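Ferredoxin-NADP reductase (Neisseria gonorrhoeae MIA_2011_03-10, PDB 5TR9) binds FAD and probably passes electrons between NADP(H) and ferredoxin or flavodoxin, as ferredoxin-NADP+ reductases do. Local coordinates at residues E207-N211 and N212-Q216; T109-L113 and P114-P118. One frame throughout, in Å; residues are numbered along the deposited sequence.

Contact 1. Residues E207-N211 and N212-Q216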
ATOM      1  N   GLU A 207     -13.461 -10.977  -8.161  1.00 14.81           N
ATOM      2  CA  GLU A 207     -14.866 -11.379  -8.168  1.00 19.36           C
ATOM      3  C   GLU A 207     -15.775 -10.234  -7.727  1.00 21.58           C
ATOM      4  O   GLU A 207     -16.867 -10.049  -8.287  1.00 20.32           O
ATOM      5  CB  GLU A 207     -15.082 -12.607  -7.278  1.00 17.47           C
ATOM      6  CG  GLU A 207     -16.534 -13.123  -7.367  1.00 19.55           C
ATOM      7  CD  GLU A 207     -16.776 -14.438  -6.641  1.00 37.62           C
ATOM      8  OE1 GLU A 207     -15.829 -14.991  -6.043  1.00 37.25           O
ATOM      9  OE2 GLU A 207     -17.931 -14.918  -6.671  1.00 39.46           O
ATOM     10  N   LEU A 208     -15.344  -9.462  -6.723  1.00 15.89           N
ATOM     11  CA  LEU A 208     -16.131  -8.326  -6.241  1.00 14.76           C
ATOM     12  C   LEU A 208     -16.207  -7.192  -7.253  1.00 22.21           C
ATOM     13  O   LEU A 208     -17.139  -6.378  -7.184  1.00 23.61           O
ATOM     14  CB  LEU A 208     -15.550  -7.805  -4.931  1.00 15.12           C
ATOM     15  CG  LEU A 208     -15.503  -8.809  -3.779  1.00 14.58           C
ATOM     16  CD1 LEU A 208     -14.621  -8.259  -2.671  1.00 17.47           C
ATOM     17  CD2 LEU A 208     -16.914  -9.123  -3.261  1.00 17.83           C
ATOM     18  N   LEU A 209     -15.247  -7.104  -8.175  1.00 16.41           N
ATOM     19  CA  LEU A 209     -15.391  -6.184  -9.298  1.00 16.20           C
ATOM     20  C   LEU A 209     -16.390  -6.717 -10.313  1.00 22.47           C
ATOM     21  O   LEU A 209     -17.263  -5.979 -10.791  1.00 24.02           O
ATOM     22  CB  LEU A 209     -14.033  -5.957  -9.961  1.00 16.55           C
ATOM     23  CG  LEU A 209     -13.017  -5.148  -9.167  1.00 16.24           C
ATOM     24  CD1 LEU A 209     -11.631  -5.261  -9.805  1.00 17.33           C
ATOM     25  CD2 LEU A 209     -13.446  -3.679  -9.052  1.00 16.82           C
ATOM     26  N   LYS A 210     -16.280  -8.006 -10.647  1.00 21.77           N
ATOM     27  CA  LYS A 210     -17.167  -8.610 -11.638  1.00 23.61           C
ATOM     28  C   LYS A 210     -18.631  -8.491 -11.233  1.00 29.86           C
ATOM     29  O   LYS A 210     -19.490  -8.206 -12.074  1.00 36.30           O
ATOM     30  CB  LYS A 210     -16.814 -10.083 -11.838  1.00 28.64           C
ATOM     31  CG  LYS A 210     -15.481 -10.365 -12.498  1.00 36.65           C
ATOM     32  CD  LYS A 210     -15.328 -11.875 -12.692  1.00 40.61           C
ATOM     33  CE  LYS A 210     -13.953 -12.266 -13.208  1.00 53.13           C
ATOM     34  NZ  LYS A 210     -12.918 -12.183 -12.145  1.00 54.23           N
ATOM     35  N   ASN A 211     -18.945  -8.734  -9.962  1.00 21.24           N
ATOM     36  CA  ASN A 211     -20.332  -8.797  -9.519  1.00 24.33           C
ATOM     37  C   ASN A 211     -20.854  -7.455  -9.007  1.00 29.54           C
ATOM     38  O   ASN A 211     -21.950  -7.408  -8.435  1.00 30.59           O
ATOM     39  CB  ASN A 211     -20.517  -9.901  -8.456  1.00 24.24           C
ATOM     40  CG  ASN A 211     -19.869  -9.580  -7.096  1.00 28.37           C
ATOM     41  OD1 ASN A 211     -19.465  -8.455  -6.825  1.00 28.61           O
ATOM     42  ND2 ASN A 211     -19.791 -10.594  -6.226  1.00 29.90           N
ATOM     43  N   ASN A 212     -20.083  -6.380  -9.187  1.00 25.20           N
ATOM     44  CA  ASN A 212     -20.465  -5.013  -8.841  1.00 23.33           C
ATOM     45  C   ASN A 212     -20.576  -4.773  -7.342  1.00 25.37           C
ATOM     46  O   ASN A 212     -21.130  -3.755  -6.924  1.00 23.33           O
ATOM     47  CB  ASN A 212     -21.772  -4.614  -9.534  1.00 27.66           C
ATOM     48  CG  ASN A 212     -21.635  -4.611 -11.031  1.00 38.83           C
ATOM     49  OD1 ASN A 212     -20.869  -3.829 -11.588  1.00 41.47           O
ATOM     50  ND2 ASN A 212     -22.361  -5.501 -11.697  1.00 46.76           N
ATOM     51  N   SER A 213     -20.035  -5.665  -6.510  1.00 19.81           N
ATOM     52  CA  SER A 213     -20.122  -5.453  -5.067  1.00 18.90           C
ATOM     53  C   SER A 213     -19.269  -4.274  -4.608  1.00 20.77           C
ATOM     54  O   SER A 213     -19.650  -3.570  -3.668  1.00 23.21           O
ATOM     55  CB  SER A 213     -19.720  -6.718  -4.310  1.00 21.24           C
ATOM     56  OG  SER A 213     -20.787  -7.655  -4.303  1.00 31.08           O
ATOM     57  N   ILE A 214     -18.118  -4.043  -5.237  1.00 18.86           N
ATOM     58  CA  ILE A 214     -17.308  -2.900  -4.818  1.00 20.18           C
ATOM     59  C   ILE A 214     -17.991  -1.593  -5.208  1.00 18.29           C
ATOM     60  O   ILE A 214     -18.091  -0.663  -4.397  1.00 17.95           O
ATOM     61  CB  ILE A 214     -15.878  -3.013  -5.381  1.00 20.37           C
ATOM     62  CG1 ILE A 214     -15.100  -4.089  -4.606  1.00 20.06           C
ATOM     63  CG2 ILE A 214     -15.150  -1.666  -5.284  1.00 18.65           C
ATOM     64  CD1 ILE A 214     -13.730  -4.401  -5.199  1.00 21.63           C
ATOM     65  N   GLU A 215     -18.515  -1.515  -6.434  1.00 18.51           N
ATOM     66  CA  GLU A 215     -19.279  -0.344  -6.840  1.00 19.51           C
ATOM     67  C   GLU A 215     -20.437  -0.079  -5.883  1.00 19.89           C
ATOM     68  O   GLU A 215     -20.684   1.070  -5.498  1.00 19.68           O
ATOM     69  CB  GLU A 215     -19.779  -0.551  -8.269  1.00 21.59           C
ATOM     70  CG  GLU A 215     -20.810   0.413  -8.766  1.00 26.72           C
ATOM     71  CD  GLU A 215     -21.125   0.148 -10.221  1.00 35.63           C
ATOM     72  OE1 GLU A 215     -20.395   0.662 -11.095  1.00 27.86           O
ATOM     73  OE2 GLU A 215     -22.078  -0.610 -10.490  1.00 35.83           O
ATOM     74  N   GLN A 216     -21.146  -1.133  -5.474  1.00 18.50           N
ATOM     75  CA  GLN A 216     -22.271  -0.956  -4.558  1.00 23.58           C
ATOM     76  C   GLN A 216     -21.802  -0.514  -3.174  1.00 23.43           C
ATOM     77  O   GLN A 216     -22.444   0.337  -2.539  1.00 24.66           O
ATOM     78  CB  GLN A 216     -23.081  -2.248  -4.477  1.00 28.50           C
ATOM     79  CG  GLN A 216     -23.970  -2.462  -5.695  1.00 42.89           C
ATOM     80  CD  GLN A 216     -24.553  -3.863  -5.778  1.00 55.83           C
ATOM     81  OE1 GLN A 216     -24.572  -4.605  -4.792  1.00 62.10           O
ATOM     82  NE2 GLN A 216     -25.028  -4.235  -6.965  1.00 52.68           N
TER
HETATM   83  O   HOH W   1     -17.602  -3.375  -8.474  1.00 22.84           O
HETATM   84  O   HOH W   2     -17.722  -3.079 -10.786  1.00 52.02           O
HETATM   85  O   HOH W   3     -23.071  -7.380  -5.921  1.00 42.67           O
HETATM   86  O   HOH W   4     -24.174  -8.012 -10.088  1.00 53.26           O
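The side-chain oxygen OD1 of N211 meets the backbone N and the hydroxyl of S213: S213 N donates to N211 OD1 at 2.9 Å, and S213 OG lies 3.0 Å from the same N211 OD1, at most a weak bond. The amide N-H arrives tilted 27° from the plane of the N211 carboxamide. N211 reaches this place because its CG is tucked between its own backbone N and carbonyl carbon (chi1 70°), which turns the amide oxygen forward to the start of the next helix. Spanning two residues, the bond from S213 N forms an Asx turn that leads into helix 213-218; N212, at the N-cap position, makes no capping bond with its side chain. N211 leaves the helical conformation, and N212, with a positive phi, turns the chain into the next helix.

Two backbone bonds close the corner, N212 N to L209 O at 3.3 Å and I214 N to L208 O at 3.2 Å, the latter nearly straight at 164°. L208 O also receives a weak bond from a water that accepts from E215 N. Another water donates to N211 O and pairs with S213 OG.

On the buried side, where L208, L209 and I214 lie, the packing is apolar. I214 lays CG1 against L208 CB at 3.8 Å, and its CD1 meets L209 CD2 at 3.9 Å. L208 CD2 rests against S213 CB.

The corner joins helix 205-210 to helix 213-218 in the NAD-binding half of the protein. L209 also packs on T241, T244 and L245 of helix 235-247, where K210 NZ bonds T244 OG1, and strand 227-233 follows the second helix.

Contact 2. Residues T109-L113 and P114-P118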
ATOM      1  N   THR A 109      11.889   4.638  -5.110  1.00 14.65           N
ATOM      2  CA  THR A 109      11.567   4.139  -6.442  1.00 15.15           C
ATOM      3  C   THR A 109      10.072   3.866  -6.533  1.00 13.58           C
ATOM      4  O   THR A 109       9.409   3.612  -5.526  1.00 13.76           O
ATOM      5  CB  THR A 109      12.360   2.825  -6.726  1.00 20.65           C
ATOM      6  OG1 THR A 109      13.764   3.084  -6.621  1.00 33.06           O
ATOM      7  CG2 THR A 109      12.062   2.248  -8.106  1.00 28.60           C
ATOM      8  N   GLY A 110       9.540   3.914  -7.754  1.00 14.69           N
ATOM      9  CA  GLY A 110       8.214   3.376  -7.969  1.00 14.50           C
ATOM     10  C   GLY A 110       7.303   4.297  -8.744  1.00 15.21           C
ATOM     11  O   GLY A 110       7.542   5.513  -8.822  1.00 17.06           O
ATOM     12  N   PHE A 111       6.237   3.725  -9.307  1.00 14.88           N
ATOM     13  CA  PHE A 111       5.365   4.457 -10.215  1.00 16.39           C
ATOM     14  C   PHE A 111       3.912   4.479  -9.763  1.00 15.85           C
ATOM     15  O   PHE A 111       3.035   4.839 -10.563  1.00 15.54           O
ATOM     16  CB  PHE A 111       5.487   3.868 -11.626  1.00 19.08           C
ATOM     17  CG  PHE A 111       6.893   3.893 -12.152  1.00 22.92           C
ATOM     18  CD1 PHE A 111       7.483   5.090 -12.525  1.00 30.95           C
ATOM     19  CD2 PHE A 111       7.640   2.727 -12.235  1.00 34.95           C
ATOM     20  CE1 PHE A 111       8.788   5.124 -12.995  1.00 35.73           C
ATOM     21  CE2 PHE A 111       8.943   2.755 -12.707  1.00 37.13           C
ATOM     22  CZ  PHE A 111       9.515   3.956 -13.083  1.00 33.80           C
ATOM     23  N   LEU A 112       3.628   4.124  -8.506  1.00 13.62           N
ATOM     24  CA  LEU A 112       2.288   4.299  -7.941  1.00 10.39           C
ATOM     25  C   LEU A 112       2.136   5.767  -7.573  1.00 13.09           C
ATOM     26  O   LEU A 112       2.230   6.169  -6.412  1.00 14.59           O
ATOM     27  CB  LEU A 112       2.073   3.424  -6.714  1.00 12.37           C
ATOM     28  CG  LEU A 112       1.963   1.920  -6.937  1.00 12.58           C
ATOM     29  CD1 LEU A 112       1.780   1.269  -5.564  1.00 13.83           C
ATOM     30  CD2 LEU A 112       0.800   1.571  -7.881  1.00 14.47           C
ATOM     31  N   LEU A 113       1.886   6.577  -8.598  1.00 11.88           N
ATOM     32  CA  LEU A 113       1.941   8.034  -8.499  1.00 13.18           C
ATOM     33  C   LEU A 113       0.586   8.592  -8.912  1.00 12.49           C
ATOM     34  O   LEU A 113       0.359   8.889 -10.096  1.00 13.75           O
ATOM     35  CB  LEU A 113       3.071   8.574  -9.372  1.00 14.65           C
ATOM     36  CG  LEU A 113       4.461   8.092  -8.939  1.00 13.79           C
ATOM     37  CD1 LEU A 113       5.508   8.504  -9.947  1.00 16.81           C
ATOM     38  CD2 LEU A 113       4.806   8.639  -7.554  1.00 17.06           C
ATOM     39  N   PRO A 114      -0.338   8.771  -7.960  1.00 12.04           N
ATOM     40  CA  PRO A 114      -1.734   9.066  -8.334  1.00 13.31           C
ATOM     41  C   PRO A 114      -1.931  10.403  -9.020  1.00 12.71           C
ATOM     42  O   PRO A 114      -2.912  10.551  -9.757  1.00 12.34           O
ATOM     43  CB  PRO A 114      -2.480   9.022  -6.991  1.00 15.59           C
ATOM     44  CG  PRO A 114      -1.423   9.187  -5.953  1.00 16.00           C
ATOM     45  CD  PRO A 114      -0.163   8.611  -6.507  1.00 15.15           C
ATOM     46  N   GLU A 115      -1.040  11.372  -8.819  1.00 12.48           N
ATOM     47  CA  GLU A 115      -1.241  12.675  -9.454  1.00 11.04           C
ATOM     48  C   GLU A 115      -0.942  12.662 -10.939  1.00 12.59           C
ATOM     49  O   GLU A 115      -1.159  13.681 -11.606  1.00 14.83           O
ATOM     50  CB  GLU A 115      -0.405  13.725  -8.732  1.00 14.47           C
ATOM     51  CG  GLU A 115      -0.984  13.940  -7.338  1.00 18.68           C
ATOM     52  CD  GLU A 115      -0.142  14.784  -6.422  1.00 21.29           C
ATOM     53  OE1 GLU A 115       0.694  15.590  -6.874  1.00 16.59           O
ATOM     54  OE2 GLU A 115      -0.340  14.624  -5.201  1.00 28.89           O
ATOM     55  N   ARG A 116      -0.484  11.531 -11.476  1.00 12.09           N
ATOM     56  CA  ARG A 116      -0.435  11.343 -12.918  1.00 11.91           C
ATOM     57  C   ARG A 116      -1.812  11.088 -13.524  1.00 11.74           C
ATOM     58  O   ARG A 116      -1.956  11.165 -14.747  1.00 13.57           O
ATOM     59  CB  ARG A 116       0.506  10.186 -13.247  1.00 14.80           C
ATOM     60  CG  ARG A 116       1.964  10.515 -12.954  1.00 15.59           C
ATOM     61  CD  ARG A 116       2.844   9.314 -13.243  1.00 21.31           C
ATOM     62  NE  ARG A 116       4.250   9.690 -13.254  1.00 27.21           N
ATOM     63  CZ  ARG A 116       5.234   8.870 -13.612  1.00 34.10           C
ATOM     64  NH1 ARG A 116       4.958   7.624 -13.984  1.00 32.80           N
ATOM     65  NH2 ARG A 116       6.489   9.294 -13.596  1.00 36.21           N
ATOM     66  N   PHE A 117      -2.816  10.763 -12.700  1.00 11.66           N
ATOM     67  CA  PHE A 117      -4.215  10.756 -13.104  1.00 11.01           C
ATOM     68  C   PHE A 117      -4.776  12.179 -12.998  1.00 14.53           C
ATOM     69  O   PHE A 117      -4.382  12.938 -12.101  1.00 15.04           O
ATOM     70  CB  PHE A 117      -5.035   9.844 -12.193  1.00 12.53           C
ATOM     71  CG  PHE A 117      -4.818   8.360 -12.396  1.00 12.84           C
ATOM     72  CD1 PHE A 117      -4.832   7.783 -13.665  1.00 13.12           C
ATOM     73  CD2 PHE A 117      -4.664   7.534 -11.282  1.00 13.95           C
ATOM     74  CE1 PHE A 117      -4.669   6.395 -13.830  1.00 13.86           C
ATOM     75  CE2 PHE A 117      -4.509   6.146 -11.438  1.00 11.73           C
ATOM     76  CZ  PHE A 117      -4.509   5.586 -12.703  1.00 13.80           C
ATOM     77  N   PRO A 118      -5.714  12.558 -13.869  1.00 14.43           N
ATOM     78  CA  PRO A 118      -6.222  13.937 -13.843  1.00 14.49           C
ATOM     79  C   PRO A 118      -7.140  14.194 -12.662  1.00 15.45           C
ATOM     80  O   PRO A 118      -7.844  13.301 -12.176  1.00 15.18           O
ATOM     81  CB  PRO A 118      -6.991  14.074 -15.162  1.00 16.43           C
ATOM     82  CG  PRO A 118      -7.332  12.674 -15.550  1.00 18.31           C
ATOM     83  CD  PRO A 118      -6.238  11.791 -15.020  1.00 16.11           C
TER
HETATM   84  O   HOH W   5       2.427   5.670 -13.223  1.00 21.35           O
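R116 sends CG away from its own carbonyl carbon (chi1 -69°) and then runs extended from CG to NE, which carries its guanidinium back along the chain to L113 and F111. L113, its CG likewise anti to the carbonyl carbon, brings CD1 to meet it. The methyl L113 CD1 sits over the centre of one guanidinium face, 3.7 Å from R116 CZ, while R116 CD passes L113 CB at 3.9 Å. This is a van der Waals contact over the flat face; the N-H bonds lie in the plane of the group, and NH1 uses one for a water.

F111 approaches at the NH1 nitrogen. Its ring atom CD1 is 3.9 Å from R116 NH1, and the two groups meet obliquely, with the ring and guanidinium planes 29° apart. The water ties NH1 to the backbone as well: it donates to F111 O at 2.9 Å and accepts from R116 NH1 at 3.3 Å.

The backbone is held by short-range bonds. R116 N donates to L113 O at 3.1 Å, with an N-H...O angle of 163°, and F117 N bonds P114 O in the same way one residue later. Just upstream, L113 N makes a weak bond to F111 O across L112. L112 and P114 pack on M230 of strand 227-233.

The arrangement is an inverse gamma turn centred on L112, followed directly by a short 3-10 turn at 114-116. It lies in the connection from the FAD-binding barrel to the NAD-binding domain, the two-domain plan of the ferredoxin-NADP+ reductase family.

Going from the N terminus, the chain leaves strand 101-105 of the antiparallel FAD-binding sheet and passes through contact 2 on its way to strand 122-128, the first in sequence, and an inner strand, of the parallel sheet. Contact 1 comes almost ninety residues later, after strand 200-201. The two are therefore in series, neither nesting nor crossing, and each closes a short local turn. The centres of contact 1 and contact 2 are about 24 Å apart, and the nearest atoms of contact 1 and contact 2 about 13 Å apart. Residues 109-118 join the two domains, whereas 207-216 belongs wholly to the second; strand 227-233, on which contact 2 packs, is the next strand in sequence after contact 1.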